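Long-range contact in p-47 protein (Clostridium botulinum E1 str. 'BoNT E Beluga', PDB 5WIX), which is of unknown function but has a topology like that of bactericidal/permeability-increasing protein, a TULIP-domain fold that suggests lipid binding: residues Lys348-Cys361 and Asn381-Leu395. Numbering follows the deposited sequence.
Sequences KVSFEIYSTPIMEC and NWSLKSFRDSLAFEL
With CG anti to the backbone N (chi1 169°) and its chain bent at chi3, R388 lies across the ends of I353, T356 and M359, meeting each at roughly a right angle. Its long aliphatic stem suits it to cover apolar neighbours before the charge begins: CG touches I353 CD1 at 3.5 Å and CD lies against T356 CG2. M359 SD sits over one face of the guanidinium, while T356 OG1 approaches its edge. One helical turn before R388, L384 lies alongside M359, their side chains running opposite ways with L384 CB 4.0 Å from M359 SD; methionine's unbranched, flexible chain suits a place between leucine and guanidinium. In this TULIP-type, BPI-like fold a helix lies along a strongly curved antiparallel sheet; here helix 381-390 runs nearly antiparallel to strand 358-361 (151°). Past the helix the chain extends and joins strand 348-356 by a single bridge, S350 with E394. Two backbone hydrogen bonds flank it, F351 N to F393 O, 3.0 Å and almost straight, and a less straight one from L395 N to V349 O. Bulky apolar side chains suit the buried side: F351 CE2 meets L395 CD2 at 3.9 Å, and the F351 and F393 rings are inclined at 45°.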
ATOM      1  N   LYS A 348      -1.164  14.517   9.896  1.00 76.54           N
ATOM      2  CA  LYS A 348      -1.216  13.778  11.161  1.00 74.23           C
ATOM      3  C   LYS A 348      -2.411  12.813  11.226  1.00 73.16           C
ATOM      4  O   LYS A 348      -3.548  13.210  10.969  1.00 77.29           O
ATOM      5  CB  LYS A 348      -1.287  14.757  12.346  1.00 70.18           C
ATOM      6  CG  LYS A 348      -0.045  15.648  12.544  1.00 58.59           C
ATOM      7  CD  LYS A 348       1.222  14.799  12.702  1.00 72.84           C
ATOM      8  CE  LYS A 348       2.473  15.663  12.866  1.00 90.34           C
ATOM      9  NZ  LYS A 348       3.677  14.829  13.182  1.00 98.04           N
ATOM     10  N   VAL A 349      -2.157  11.556  11.580  1.00 70.96           N
ATOM     11  CA  VAL A 349      -3.241  10.608  11.849  1.00 72.07           C
ATOM     12  C   VAL A 349      -3.546  10.536  13.356  1.00 77.64           C
ATOM     13  O   VAL A 349      -2.648  10.470  14.197  1.00 82.80           O
ATOM     14  CB  VAL A 349      -2.911   9.204  11.304  1.00 72.57           C
ATOM     15  CG1 VAL A 349      -3.800   8.143  11.948  1.00 56.00           C
ATOM     16  CG2 VAL A 349      -3.055   9.186   9.781  1.00 67.77           C
ATOM     17  N   SER A 350      -4.829  10.534  13.686  1.00 69.98           N
ATOM     18  CA  SER A 350      -5.295  10.856  15.027  1.00 58.68           C
ATOM     19  C   SER A 350      -6.485   9.978  15.330  1.00 69.12           C
ATOM     20  O   SER A 350      -7.235   9.603  14.432  1.00 84.64           O
ATOM     21  CB  SER A 350      -5.675  12.345  15.082  1.00 70.37           C
ATOM     22  OG  SER A 350      -6.379  12.692  16.265  1.00 87.53           O
ATOM     23  N   PHE A 351      -6.669   9.628  16.585  1.00 60.66           N
ATOM     24  CA  PHE A 351      -7.910   8.981  16.984  1.00 50.63           C
ATOM     25  C   PHE A 351      -8.504   9.698  18.174  1.00 73.78           C
ATOM     26  O   PHE A 351      -7.833   9.942  19.196  1.00 72.56           O
ATOM     27  CB  PHE A 351      -7.693   7.516  17.317  1.00 49.53           C
ATOM     28  CG  PHE A 351      -7.099   6.728  16.198  1.00 62.40           C
ATOM     29  CD1 PHE A 351      -7.892   5.850  15.454  1.00 58.25           C
ATOM     30  CD2 PHE A 351      -5.753   6.851  15.878  1.00 57.35           C
ATOM     31  CE1 PHE A 351      -7.345   5.114  14.432  1.00 56.76           C
ATOM     32  CE2 PHE A 351      -5.192   6.107  14.846  1.00 56.15           C
ATOM     33  CZ  PHE A 351      -5.994   5.241  14.122  1.00 56.61           C
ATOM     34  N   GLU A 352      -9.770  10.051  18.032  1.00 52.96           N
ATOM     35  CA  GLU A 352     -10.470  10.703  19.105  1.00 68.16           C
ATOM     36  C   GLU A 352     -11.611   9.829  19.595  1.00 80.07           C
ATOM     37  O   GLU A 352     -11.934   8.797  19.003  1.00 77.39           O
ATOM     38  CB  GLU A 352     -10.970  12.067  18.654  1.00 60.65           C
ATOM     39  CG  GLU A 352     -12.086  12.032  17.682  1.00 88.39           C
ATOM     40  CD  GLU A 352     -12.382  13.407  17.139  1.00103.18           C
ATOM     41  OE1 GLU A 352     -11.688  14.357  17.583  1.00103.51           O
ATOM     42  OE2 GLU A 352     -13.293  13.527  16.283  1.00 85.34           O
ATOM     43  N   ILE A 353     -12.186  10.238  20.716  1.00 85.65           N
ATOM     44  CA  ILE A 353     -13.283   9.523  21.337  1.00 86.06           C
ATOM     45  C   ILE A 353     -14.578   9.800  20.596  1.00 94.91           C
ATOM     46  O   ILE A 353     -14.941  10.959  20.421  1.00 97.24           O
ATOM     47  CB  ILE A 353     -13.431   9.946  22.806  1.00 77.31           C
ATOM     48  CG1 ILE A 353     -12.122   9.676  23.552  1.00 57.58           C
ATOM     49  CG2 ILE A 353     -14.635   9.245  23.457  1.00 68.49           C
ATOM     50  CD1 ILE A 353     -11.873   8.181  23.844  1.00 59.07           C
ATOM     51  N   TYR A 354     -15.275   8.750  20.163  1.00 93.30           N
ATOM     52  CA  TYR A 354     -16.561   8.906  19.469  1.00 88.46           C
ATOM     53  C   TYR A 354     -17.715   8.712  20.443  1.00 87.03           C
ATOM     54  O   TYR A 354     -18.655   9.509  20.497  1.00 79.36           O
ATOM     55  CB  TYR A 354     -16.670   7.908  18.320  1.00 90.47           C
ATOM     56  CG  TYR A 354     -17.948   7.991  17.501  1.00115.02           C
ATOM     57  CD1 TYR A 354     -18.108   8.970  16.523  1.00123.69           C
ATOM     58  CD2 TYR A 354     -18.978   7.067  17.674  1.00124.83           C
ATOM     59  CE1 TYR A 354     -19.266   9.042  15.755  1.00127.72           C
ATOM     60  CE2 TYR A 354     -20.141   7.132  16.906  1.00130.87           C
ATOM     61  CZ  TYR A 354     -20.278   8.123  15.947  1.00133.19           C
ATOM     62  OH  TYR A 354     -21.428   8.199  15.183  1.00134.21           O
ATOM     63  N   SER A 355     -17.629   7.644  21.226  1.00 88.59           N
ATOM     64  CA  SER A 355     -18.665   7.347  22.200  1.00 90.91           C
ATOM     65  C   SER A 355     -18.156   6.459  23.315  1.00101.40           C
ATOM     66  O   SER A 355     -17.201   5.702  23.145  1.00105.28           O
ATOM     67  CB  SER A 355     -19.839   6.663  21.520  1.00 83.80           C
ATOM     68  OG  SER A 355     -19.484   5.335  21.182  1.00 78.59           O
ATOM     69  N   THR A 356     -18.816   6.529  24.456  1.00 99.03           N
ATOM     70  CA  THR A 356     -18.530   5.580  25.507  1.00 99.39           C
ATOM     71  C   THR A 356     -19.830   4.901  25.862  1.00 96.58           C
ATOM     72  O   THR A 356     -20.504   5.282  26.825  1.00 97.44           O
ATOM     73  CB  THR A 356     -17.885   6.246  26.724  1.00 99.47           C
ATOM     74  OG1 THR A 356     -18.423   7.563  26.893  1.00108.69           O
ATOM     75  CG2 THR A 356     -16.415   6.368  26.479  1.00 86.56           C
ATOM     76  N   PRO A 357     -20.200   3.897  25.055  1.00102.80           N
ATOM     77  CA  PRO A 357     -21.479   3.219  25.280  1.00104.97           C
ATOM     78  C   PRO A 357     -21.484   2.366  26.550  1.00 99.89           C
ATOM     79  O   PRO A 357     -22.562   2.000  27.007  1.00115.89           O
ATOM     80  CB  PRO A 357     -21.661   2.360  24.013  1.00 91.50           C
ATOM     81  CG  PRO A 357     -20.337   2.273  23.370  1.00 86.05           C
ATOM     82  CD  PRO A 357     -19.536   3.468  23.809  1.00101.01           C
ATOM     83  N   ILE A 358     -20.318   2.081  27.123  1.00101.33           N
ATOM     84  CA  ILE A 358     -20.245   1.349  28.392  1.00104.32           C
ATOM     85  C   ILE A 358     -19.139   1.860  29.311  1.00100.06           C
ATOM     86  O   ILE A 358     -17.962   1.833  28.951  1.00 98.00           O
ATOM     87  CB  ILE A 358     -20.000  -0.165  28.173  1.00 99.90           C
ATOM     88  CG1 ILE A 358     -21.243  -0.852  27.588  1.00 83.22           C
ATOM     89  CG2 ILE A 358     -19.597  -0.832  29.478  1.00 82.50           C
ATOM     90  CD1 ILE A 358     -21.017  -2.320  27.223  1.00 82.15           C
ATOM     91  N   MET A 359     -19.520   2.333  30.493  1.00104.27           N
ATOM     92  CA  MET A 359     -18.552   2.571  31.563  1.00 95.59           C
ATOM     93  C   MET A 359     -19.145   2.122  32.888  1.00104.35           C
ATOM     94  O   MET A 359     -19.711   2.916  33.636  1.00114.60           O
ATOM     95  CB  MET A 359     -18.127   4.036  31.628  1.00 70.95           C
ATOM     96  CG  MET A 359     -16.742   4.247  31.058  1.00 63.21           C
ATOM     97  SD  MET A 359     -16.061   5.865  31.434  1.00109.48           S
ATOM     98  CE  MET A 359     -17.478   6.923  31.115  1.00 90.73           C
ATOM     99  N   GLU A 360     -18.998   0.831  33.162  1.00103.01           N
ATOM    100  CA  GLU A 360     -19.683   0.187  34.268  1.00101.00           C
ATOM    101  C   GLU A 360     -18.738  -0.132  35.417  1.00105.74           C
ATOM    102  O   GLU A 360     -17.894  -1.029  35.321  1.00 96.19           O
ATOM    103  CB  GLU A 360     -20.362  -1.085  33.775  1.00 98.85           C
ATOM    104  CG  GLU A 360     -21.448  -1.603  34.679  1.00112.95           C
ATOM    105  CD  GLU A 360     -21.911  -2.991  34.279  1.00133.61           C
ATOM    106  OE1 GLU A 360     -22.002  -3.265  33.055  1.00132.94           O
ATOM    107  OE2 GLU A 360     -22.168  -3.809  35.193  1.00143.97           O
ATOM    108  N   CYS A 361     -18.895   0.611  36.506  1.00116.83           N
ATOM    109  CA  CYS A 361     -18.100   0.421  37.716  1.00109.91           C
ATOM    110  C   CYS A 361     -18.948  -0.175  38.835  1.00110.31           C
ATOM    111  O   CYS A 361     -19.846   0.491  39.364  1.00106.14           O
ATOM    112  CB  CYS A 361     -17.506   1.751  38.153  1.00108.87           C
ATOM    113  SG  CYS A 361     -16.728   1.717  39.759  1.00 85.04           S
ATOM    114  N   ASN A 381     -14.372   4.517  39.006  1.00 86.10           N
ATOM    115  CA  ASN A 381     -14.717   5.561  38.033  1.00 77.33           C
ATOM    116  C   ASN A 381     -13.506   6.369  37.583  1.00 75.66           C
ATOM    117  O   ASN A 381     -13.476   6.891  36.478  1.00 88.48           O
ATOM    118  CB  ASN A 381     -15.779   6.508  38.604  1.00 82.98           C
ATOM    119  CG  ASN A 381     -17.161   5.866  38.683  1.00 95.79           C
ATOM    120  OD1 ASN A 381     -17.470   4.930  37.940  1.00100.86           O
ATOM    121  ND2 ASN A 381     -18.001   6.372  39.585  1.00 97.94           N
ATOM    122  N   TRP A 382     -12.496   6.465  38.430  1.00 76.66           N
ATOM    123  CA  TRP A 382     -11.281   7.178  38.040  1.00 77.08           C
ATOM    124  C   TRP A 382     -10.443   6.346  37.076  1.00 71.65           C
ATOM    125  O   TRP A 382      -9.770   6.882  36.183  1.00 61.77           O
ATOM    126  CB  TRP A 382     -10.457   7.546  39.275  1.00 85.95           C
ATOM    127  CG  TRP A 382     -10.979   8.763  39.938  1.00 83.50           C
ATOM    128  CD1 TRP A 382     -11.535   8.855  41.175  1.00 86.95           C
ATOM    129  CD2 TRP A 382     -11.022  10.069  39.377  1.00 86.23           C
ATOM    130  NE1 TRP A 382     -11.920  10.146  41.426  1.00 92.91           N
ATOM    131  CE2 TRP A 382     -11.614  10.912  40.331  1.00 84.76           C
ATOM    132  CE3 TRP A 382     -10.609  10.609  38.158  1.00102.28           C
ATOM    133  CZ2 TRP A 382     -11.806  12.269  40.104  1.00 85.37           C
ATOM    134  CZ3 TRP A 382     -10.798  11.957  37.935  1.00101.70           C
ATOM    135  CH2 TRP A 382     -11.391  12.773  38.905  1.00 92.21           C
ATOM    136  N   SER A 383     -10.493   5.031  37.278  1.00 70.65           N
ATOM    137  CA  SER A 383      -9.688   4.104  36.505  1.00 72.80           C
ATOM    138  C   SER A 383     -10.240   3.998  35.102  1.00 79.87           C
ATOM    139  O   SER A 383      -9.484   4.004  34.129  1.00 91.72           O
ATOM    140  CB  SER A 383      -9.650   2.731  37.181  1.00 76.39           C
ATOM    141  OG  SER A 383      -8.818   2.752  38.341  1.00 66.45           O
ATOM    142  N   LEU A 384     -11.566   3.918  35.006  1.00 82.72           N
ATOM    143  CA  LEU A 384     -12.235   3.819  33.711  1.00 76.06           C
ATOM    144  C   LEU A 384     -11.874   5.024  32.841  1.00 79.16           C
ATOM    145  O   LEU A 384     -11.556   4.885  31.645  1.00 73.70           O
ATOM    146  CB  LEU A 384     -13.747   3.709  33.897  1.00 66.10           C
ATOM    147  CG  LEU A 384     -14.237   2.340  34.389  1.00 78.48           C
ATOM    148  CD1 LEU A 384     -15.756   2.301  34.597  1.00 75.38           C
ATOM    149  CD2 LEU A 384     -13.803   1.247  33.415  1.00 82.50           C
ATOM    150  N   LYS A 385     -11.895   6.203  33.454  1.00 67.70           N
ATOM    151  CA  LYS A 385     -11.503   7.410  32.749  1.00 64.19           C
ATOM    152  C   LYS A 385     -10.087   7.245  32.237  1.00 67.84           C
ATOM    153  O   LYS A 385      -9.827   7.466  31.058  1.00 83.49           O
ATOM    154  CB  LYS A 385     -11.652   8.639  33.655  1.00 50.73           C
ATOM    155  CG  LYS A 385     -13.130   8.890  34.019  1.00 77.00           C
ATOM    156  CD  LYS A 385     -13.361  10.152  34.856  1.00 74.36           C
ATOM    157  CE  LYS A 385     -14.865  10.394  35.093  1.00 74.20           C
ATOM    158  NZ  LYS A 385     -15.123  11.628  35.903  1.00 73.35           N
ATOM    159  N   SER A 386      -9.198   6.795  33.110  1.00 81.85           N
ATOM    160  CA  SER A 386      -7.811   6.599  32.727  1.00 79.89           C
ATOM    161  C   SER A 386      -7.701   5.757  31.468  1.00 67.69           C
ATOM    162  O   SER A 386      -6.915   6.084  30.590  1.00 81.79           O
ATOM    163  CB  SER A 386      -7.017   5.939  33.856  1.00 67.92           C
ATOM    164  OG  SER A 386      -5.673   6.414  33.846  1.00 57.91           O
ATOM    165  N   PHE A 387      -8.504   4.695  31.394  1.00 57.03           N
ATOM    166  CA  PHE A 387      -8.497   3.766  30.262  1.00 71.54           C
ATOM    167  C   PHE A 387      -8.868   4.455  28.944  1.00 74.46           C
ATOM    168  O   PHE A 387      -8.053   4.580  28.012  1.00 54.28           O
ATOM    169  CB  PHE A 387      -9.480   2.624  30.501  1.00 69.94           C
ATOM    170  CG  PHE A 387      -9.124   1.734  31.642  1.00 80.68           C
ATOM    171  CD1 PHE A 387      -7.851   1.750  32.188  1.00 84.05           C
ATOM    172  CD2 PHE A 387     -10.072   0.859  32.166  1.00 86.87           C
ATOM    173  CE1 PHE A 387      -7.534   0.915  33.242  1.00 87.41           C
ATOM    174  CE2 PHE A 387      -9.765   0.018  33.219  1.00 69.60           C
ATOM    175  CZ  PHE A 387      -8.497   0.045  33.758  1.00 76.00           C
ATOM    176  N   ARG A 388     -10.130   4.867  28.887  1.00 67.02           N
ATOM    177  CA  ARG A 388     -10.627   5.692  27.807  1.00 75.32           C
ATOM    178  C   ARG A 388      -9.615   6.746  27.358  1.00 77.21           C
ATOM    179  O   ARG A 388      -9.260   6.815  26.190  1.00 77.62           O
ATOM    180  CB  ARG A 388     -11.926   6.376  28.226  1.00 74.55           C
ATOM    181  CG  ARG A 388     -12.355   7.444  27.256  1.00 78.42           C
ATOM    182  CD  ARG A 388     -13.680   8.031  27.632  1.00 76.24           C
ATOM    183  NE  ARG A 388     -13.563   8.831  28.835  1.00 94.42           N
ATOM    184  CZ  ARG A 388     -14.597   9.213  29.573  1.00106.37           C
ATOM    185  NH1 ARG A 388     -15.835   8.852  29.226  1.00 85.28           N
ATOM    186  NH2 ARG A 388     -14.385   9.948  30.664  1.00115.14           N
ATOM    187  N   ASP A 389      -9.124   7.536  28.301  1.00 69.50           N
ATOM    188  CA  ASP A 389      -8.190   8.610  27.987  1.00 75.04           C
ATOM    189  C   ASP A 389      -6.992   8.109  27.154  1.00 72.94           C
ATOM    190  O   ASP A 389      -6.439   8.860  26.331  1.00 66.90           O
ATOM    191  CB  ASP A 389      -7.706   9.291  29.284  1.00 86.11           C
ATOM    192  CG  ASP A 389      -8.718  10.302  29.845  1.00 87.29           C
ATOM    193  OD1 ASP A 389      -9.949  10.135  29.641  1.00 82.21           O
ATOM    194  OD2 ASP A 389      -8.266  11.274  30.499  1.00 89.38           O
ATOM    195  N   SER A 390      -6.619   6.842  27.349  1.00 53.56           N
ATOM    196  CA  SER A 390      -5.404   6.301  26.734  1.00 56.15           C
ATOM    197  C   SER A 390      -5.672   5.862  25.315  1.00 67.25           C
ATOM    198  O   SER A 390      -4.741   5.591  24.566  1.00 69.61           O
ATOM    199  CB  SER A 390      -4.863   5.103  27.517  1.00 54.44           C
ATOM    200  OG  SER A 390      -5.679   3.961  27.274  1.00 58.24           O
ATOM    201  N   LEU A 391      -6.954   5.739  24.984  1.00 59.98           N
ATOM    202  CA  LEU A 391      -7.391   5.409  23.641  1.00 61.87           C
ATOM    203  C   LEU A 391      -7.445   6.614  22.695  1.00 69.64           C
ATOM    204  O   LEU A 391      -7.949   6.493  21.584  1.00 64.19           O
ATOM    205  CB  LEU A 391      -8.776   4.778  23.688  1.00 54.12           C
ATOM    206  CG  LEU A 391      -8.818   3.518  24.529  1.00 50.30           C
ATOM    207  CD1 LEU A 391     -10.189   2.852  24.402  1.00 58.79           C
ATOM    208  CD2 LEU A 391      -7.713   2.566  24.096  1.00 59.19           C
ATOM    209  N   ALA A 392      -6.958   7.772  23.139  1.00 56.61           N
ATOM    210  CA  ALA A 392      -7.075   8.984  22.337  1.00 52.05           C
ATOM    211  C   ALA A 392      -5.731   9.640  22.133  1.00 54.17           C
ATOM    212  O   ALA A 392      -5.350  10.553  22.858  1.00 81.46           O
ATOM    213  CB  ALA A 392      -8.038   9.962  22.964  1.00 48.13           C
ATOM    214  N   PHE A 393      -5.054   9.194  21.088  1.00 75.60           N
ATOM    215  CA  PHE A 393      -3.691   9.580  20.802  1.00 71.42           C
ATOM    216  C   PHE A 393      -3.502   9.960  19.330  1.00 72.47           C
ATOM    217  O   PHE A 393      -4.467  10.041  18.571  1.00 83.98           O
ATOM    218  CB  PHE A 393      -2.769   8.419  21.169  1.00 59.89           C
ATOM    219  CG  PHE A 393      -3.281   7.095  20.712  1.00 58.39           C
ATOM    220  CD1 PHE A 393      -3.055   6.660  19.391  1.00 67.57           C
ATOM    221  CD2 PHE A 393      -4.039   6.306  21.567  1.00 53.82           C
ATOM    222  CE1 PHE A 393      -3.546   5.428  18.940  1.00 50.41           C
ATOM    223  CE2 PHE A 393      -4.535   5.075  21.140  1.00 56.85           C
ATOM    224  CZ  PHE A 393      -4.287   4.637  19.810  1.00 69.70           C
ATOM    225  N   GLU A 394      -2.244  10.166  18.942  1.00 60.39           N
ATOM    226  CA  GLU A 394      -1.852  10.538  17.583  1.00 60.59           C
ATOM    227  C   GLU A 394      -0.636   9.713  17.172  1.00 73.39           C
ATOM    228  O   GLU A 394       0.355   9.695  17.900  1.00 80.88           O
ATOM    229  CB  GLU A 394      -1.537  12.052  17.490  1.00 54.56           C
ATOM    230  CG  GLU A 394      -0.655  12.468  16.292  1.00 61.80           C
ATOM    231  CD  GLU A 394      -0.451  13.983  16.161  1.00 81.16           C
ATOM    232  OE1 GLU A 394      -1.423  14.719  15.838  1.00 83.10           O
ATOM    233  OE2 GLU A 394       0.703  14.433  16.354  1.00 90.09           O
ATOM    234  N   LEU A 395      -0.691   9.048  16.009  1.00 78.29           N
ATOM    235  CA  LEU A 395       0.433   8.215  15.559  1.00 56.63           C
ATOM    236  C   LEU A 395       1.640   9.093  15.233  1.00 53.28           C
ATOM    237  O   LEU A 395       1.518  10.315  15.104  1.00 49.84           O
ATOM    238  CB  LEU A 395       0.050   7.366  14.355  1.00 52.39           C
ATOM    239  CG  LEU A 395      -1.225   6.513  14.317  1.00 67.95           C
ATOM    240  CD1 LEU A 395      -1.259   5.728  12.963  1.00 48.45           C
ATOM    241  CD2 LEU A 395      -1.362   5.568  15.505  1.00 66.01           C
TER